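Local coordinates for putative alpha-ketoglutarate-dependent taurine dioxygenase (Burkholderia xenovorans, PDB 5HSX), which probably acts as an iron(II)- and 2-oxoglutarate-dependent dioxygenase of the TauD/TfdA family, at residues L67-H72 and I137-T142. Residues are numbered along the deposited sequence; the frame is centred on the assembly and turned at random.
Sequences LTHEQH and ILRGVT. With EDO (1,2-ethanediol), chain S.
Arg-139 reaches from strand 135-140 to the first turn of helix 69-77, where its guanidinium group meets His-69, His-72 and the chain at Leu-67. Its CB is 4.2 Å from His-72 CE1; CG and CD then pass obliquely by the ND1 side of the His-72 ring, CD coming to 3.3 Å from ND1. The chain is extended from CG to NE (chi2 -177°), which carries the charged group out to the start of the helix. NE donates to a water at 3.0 Å that also accepts from Leu-67 N, so the water ties the arginine to the backbone just ahead of the helix. At the tip, NH1 gives one bond to His-72 ND1 (3.0 Å, N-H...N 161°) and another to His-69 ND1 (3.1 Å), both in the guanidinium plane. Each imidazole is met at its edge, and the His-72 ring stands 87° from the guanidinium. Arg-139 NH2 lies 3.1 Å from Leu-67 O. It is also near O2 of a bound ethanediol, whose C2 sits over one face of the His-69 ring, displaced toward the rim. The helix thus docks on the large mixed sheet of the TauD-type, cupin-like core, with strand 135-140 set between strands 263-267 and 287-293. A capping box starts the helix: Gln-71 N donates to Thr-68 OG1, and Thr-68 N to Gln-71 OE1. With ND1 accepting from the arginine, His-72 uses NE2 to donate to Ile-137 O (3.0 Å), from above the carbonyl plane, while Ile-137 CG2 packs against the same nitrogen. The His-69 ring also makes edge-to-face contacts with Tyr-289 and His-95.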
ATOM      1  N   LEU B  67       8.265   1.385  26.122  1.00 31.74           N
ATOM      2  CA  LEU B  67       7.324   1.577  27.218  1.00 31.24           C
ATOM      3  C   LEU B  67       7.064   0.282  27.980  1.00 34.41           C
ATOM      4  O   LEU B  67       7.108  -0.815  27.418  1.00 35.69           O
ATOM      5  CB  LEU B  67       5.989   2.114  26.694  1.00 28.18           C
ATOM      6  CG  LEU B  67       6.045   3.317  25.751  1.00 30.87           C
ATOM      7  CD1 LEU B  67       4.637   3.714  25.322  1.00 31.67           C
ATOM      8  CD2 LEU B  67       6.764   4.487  26.424  1.00 32.47           C
ATOM      9  N   THR B  68       6.783   0.431  29.272  1.00 32.25           N
ATOM     10  CA  THR B  68       6.157  -0.620  30.055  1.00 35.60           C
ATOM     11  C   THR B  68       4.649  -0.632  29.803  1.00 32.88           C
ATOM     12  O   THR B  68       4.078   0.314  29.254  1.00 32.33           O
ATOM     13  CB  THR B  68       6.417  -0.417  31.548  1.00 35.61           C
ATOM     14  OG1 THR B  68       5.806   0.811  31.970  1.00 33.65           O
ATOM     15  CG2 THR B  68       7.920  -0.383  31.854  1.00 35.69           C
ATOM     16  N   HIS B  69       3.994  -1.720  30.220  1.00 30.12           N
ATOM     17  CA  HIS B  69       2.534  -1.765  30.144  1.00 29.38           C
ATOM     18  C   HIS B  69       1.917  -0.606  30.917  1.00 30.59           C
ATOM     19  O   HIS B  69       0.941   0.007  30.463  1.00 31.33           O
ATOM     20  CB  HIS B  69       2.003  -3.094  30.693  1.00 35.34           C
ATOM     21  CG  HIS B  69       2.305  -4.282  29.832  1.00 36.69           C
ATOM     22  ND1 HIS B  69       2.405  -4.205  28.459  1.00 33.31           N
ATOM     23  CD2 HIS B  69       2.511  -5.583  30.151  1.00 34.86           C
ATOM     24  CE1 HIS B  69       2.671  -5.404  27.972  1.00 35.11           C
ATOM     25  NE2 HIS B  69       2.742  -6.258  28.977  1.00 33.53           N
ATOM     26  N   GLU B  70       2.480  -0.286  32.086  1.00 31.85           N
ATOM     27  CA  GLU B  70       1.959   0.825  32.877  1.00 34.04           C
ATOM     28  C   GLU B  70       2.110   2.151  32.146  1.00 33.71           C
ATOM     29  O   GLU B  70       1.194   2.982  32.161  1.00 32.04           O
ATOM     30  CB  GLU B  70       2.657   0.891  34.237  1.00 41.99           C
ATOM     31  CG  GLU B  70       2.253  -0.204  35.209  1.00 56.80           C
ATOM     32  CD  GLU B  70       3.043  -1.490  35.022  1.00 69.43           C
ATOM     33  OE1 GLU B  70       3.733  -1.640  33.986  1.00 67.67           O
ATOM     34  OE2 GLU B  70       2.980  -2.352  35.925  1.00 74.52           O
ATOM     35  N   GLN B  71       3.261   2.374  31.505  1.00 35.01           N
ATOM     36  CA  GLN B  71       3.456   3.624  30.779  1.00 35.90           C
ATOM     37  C   GLN B  71       2.541   3.703  29.566  1.00 30.96           C
ATOM     38  O   GLN B  71       2.020   4.775  29.243  1.00 29.48           O
ATOM     39  CB  GLN B  71       4.921   3.770  30.370  1.00 31.73           C
ATOM     40  CG  GLN B  71       5.841   4.089  31.546  1.00 36.14           C
ATOM     41  CD  GLN B  71       7.302   3.766  31.258  1.00 39.95           C
ATOM     42  OE1 GLN B  71       7.619   3.044  30.309  1.00 36.28           O
ATOM     43  NE2 GLN B  71       8.198   4.298  32.085  1.00 38.90           N
ATOM     44  N   HIS B  72       2.329   2.572  28.890  1.00 26.57           N
ATOM     45  CA  HIS B  72       1.411   2.522  27.755  1.00 28.67           C
ATOM     46  C   HIS B  72      -0.008   2.882  28.192  1.00 28.00           C
ATOM     47  O   HIS B  72      -0.693   3.683  27.541  1.00 27.70           O
ATOM     48  CB  HIS B  72       1.486   1.118  27.136  1.00 28.32           C
ATOM     49  CG  HIS B  72       0.690   0.931  25.881  1.00 26.12           C
ATOM     50  ND1 HIS B  72       0.757  -0.233  25.140  1.00 26.44           N
ATOM     51  CD2 HIS B  72      -0.186   1.737  25.234  1.00 24.46           C
ATOM     52  CE1 HIS B  72      -0.041  -0.134  24.092  1.00 26.55           C
ATOM     53  NE2 HIS B  72      -0.627   1.050  24.127  1.00 25.32           N
ATOM     54  N   ILE B 137      -4.169   2.425  20.449  1.00 22.17           N
ATOM     55  CA  ILE B 137      -2.758   2.759  20.582  1.00 23.29           C
ATOM     56  C   ILE B 137      -1.986   1.450  20.611  1.00 24.12           C
ATOM     57  O   ILE B 137      -2.088   0.684  21.579  1.00 24.67           O
ATOM     58  CB  ILE B 137      -2.480   3.591  21.841  1.00 21.32           C
ATOM     59  CG1 ILE B 137      -3.252   4.909  21.764  1.00 24.88           C
ATOM     60  CG2 ILE B 137      -0.971   3.823  22.003  1.00 23.95           C
ATOM     61  CD1 ILE B 137      -3.385   5.614  23.062  1.00 30.16           C
ATOM     62  N   LEU B 138      -1.212   1.193  19.560  1.00 22.82           N
ATOM     63  CA  LEU B 138      -0.516  -0.072  19.359  1.00 20.59           C
ATOM     64  C   LEU B 138       0.986   0.177  19.429  1.00 23.81           C
ATOM     65  O   LEU B 138       1.504   1.011  18.679  1.00 23.10           O
ATOM     66  CB  LEU B 138      -0.902  -0.658  18.000  1.00 21.29           C
ATOM     67  CG  LEU B 138      -0.257  -1.954  17.524  1.00 23.91           C
ATOM     68  CD1 LEU B 138      -0.615  -3.103  18.447  1.00 23.50           C
ATOM     69  CD2 LEU B 138      -0.723  -2.221  16.084  1.00 24.29           C
ATOM     70  N   ARG B 139       1.688  -0.541  20.312  1.00 22.08           N
ATOM     71  CA  ARG B 139       3.131  -0.372  20.455  1.00 24.83           C
ATOM     72  C   ARG B 139       3.873  -1.656  20.093  1.00 27.59           C
ATOM     73  O   ARG B 139       3.420  -2.764  20.402  1.00 25.89           O
ATOM     74  CB  ARG B 139       3.503   0.093  21.881  1.00 23.66           C
ATOM     75  CG  ARG B 139       3.656  -1.001  22.947  1.00 28.23           C
ATOM     76  CD  ARG B 139       3.957  -0.380  24.314  1.00 28.70           C
ATOM     77  NE  ARG B 139       4.684  -1.296  25.186  1.00 33.27           N
ATOM     78  CZ  ARG B 139       4.116  -2.112  26.070  1.00 32.95           C
ATOM     79  NH1 ARG B 139       2.797  -2.127  26.218  1.00 31.62           N
ATOM     80  NH2 ARG B 139       4.873  -2.917  26.812  1.00 31.68           N
ATOM     81  N   GLY B 140       5.016  -1.505  19.425  1.00 25.64           N
ATOM     82  CA  GLY B 140       5.811  -2.635  18.983  1.00 22.20           C
ATOM     83  C   GLY B 140       6.983  -2.895  19.908  1.00 27.51           C
ATOM     84  O   GLY B 140       7.825  -2.021  20.119  1.00 29.73           O
ATOM     85  N   VAL B 141       7.029  -4.101  20.463  1.00 27.22           N
ATOM     86  CA  VAL B 141       8.076  -4.493  21.404  1.00 25.12           C
ATOM     87  C   VAL B 141       9.128  -5.364  20.738  1.00 29.21           C
ATOM     88  O   VAL B 141      10.322  -5.066  20.801  1.00 34.82           O
ATOM     89  CB  VAL B 141       7.456  -5.201  22.629  1.00 28.51           C
ATOM     90  CG1 VAL B 141       8.557  -5.790  23.513  1.00 32.63           C
ATOM     91  CG2 VAL B 141       6.589  -4.214  23.412  1.00 31.32           C
ATOM     92  N   THR B 142       8.702  -6.456  20.106  1.00 28.60           N
ATOM     93  CA  THR B 142       9.587  -7.329  19.339  1.00 28.93           C
ATOM     94  C   THR B 142       9.157  -7.219  17.884  1.00 29.63           C
ATOM     95  O   THR B 142       8.048  -7.631  17.527  1.00 29.88           O
ATOM     96  CB  THR B 142       9.511  -8.765  19.841  1.00 33.30           C
ATOM     97  OG1 THR B 142       9.784  -8.780  21.248  1.00 35.85           O
ATOM     98  CG2 THR B 142      10.530  -9.640  19.123  1.00 33.07           C
TER
HETATM   99  C1  EDO S 407       6.077  -3.952  31.404  1.00 60.44           C
HETATM  100  O1  EDO S 407       5.228  -4.084  32.552  1.00 68.45           O
HETATM  101  C2  EDO S 407       5.747  -5.037  30.388  1.00 62.30           C
HETATM  102  O2  EDO S 407       6.213  -4.656  29.089  1.00 60.33           O
HETATM  103  O   HOH W   1       7.271  -0.335  23.991  1.00 29.44           O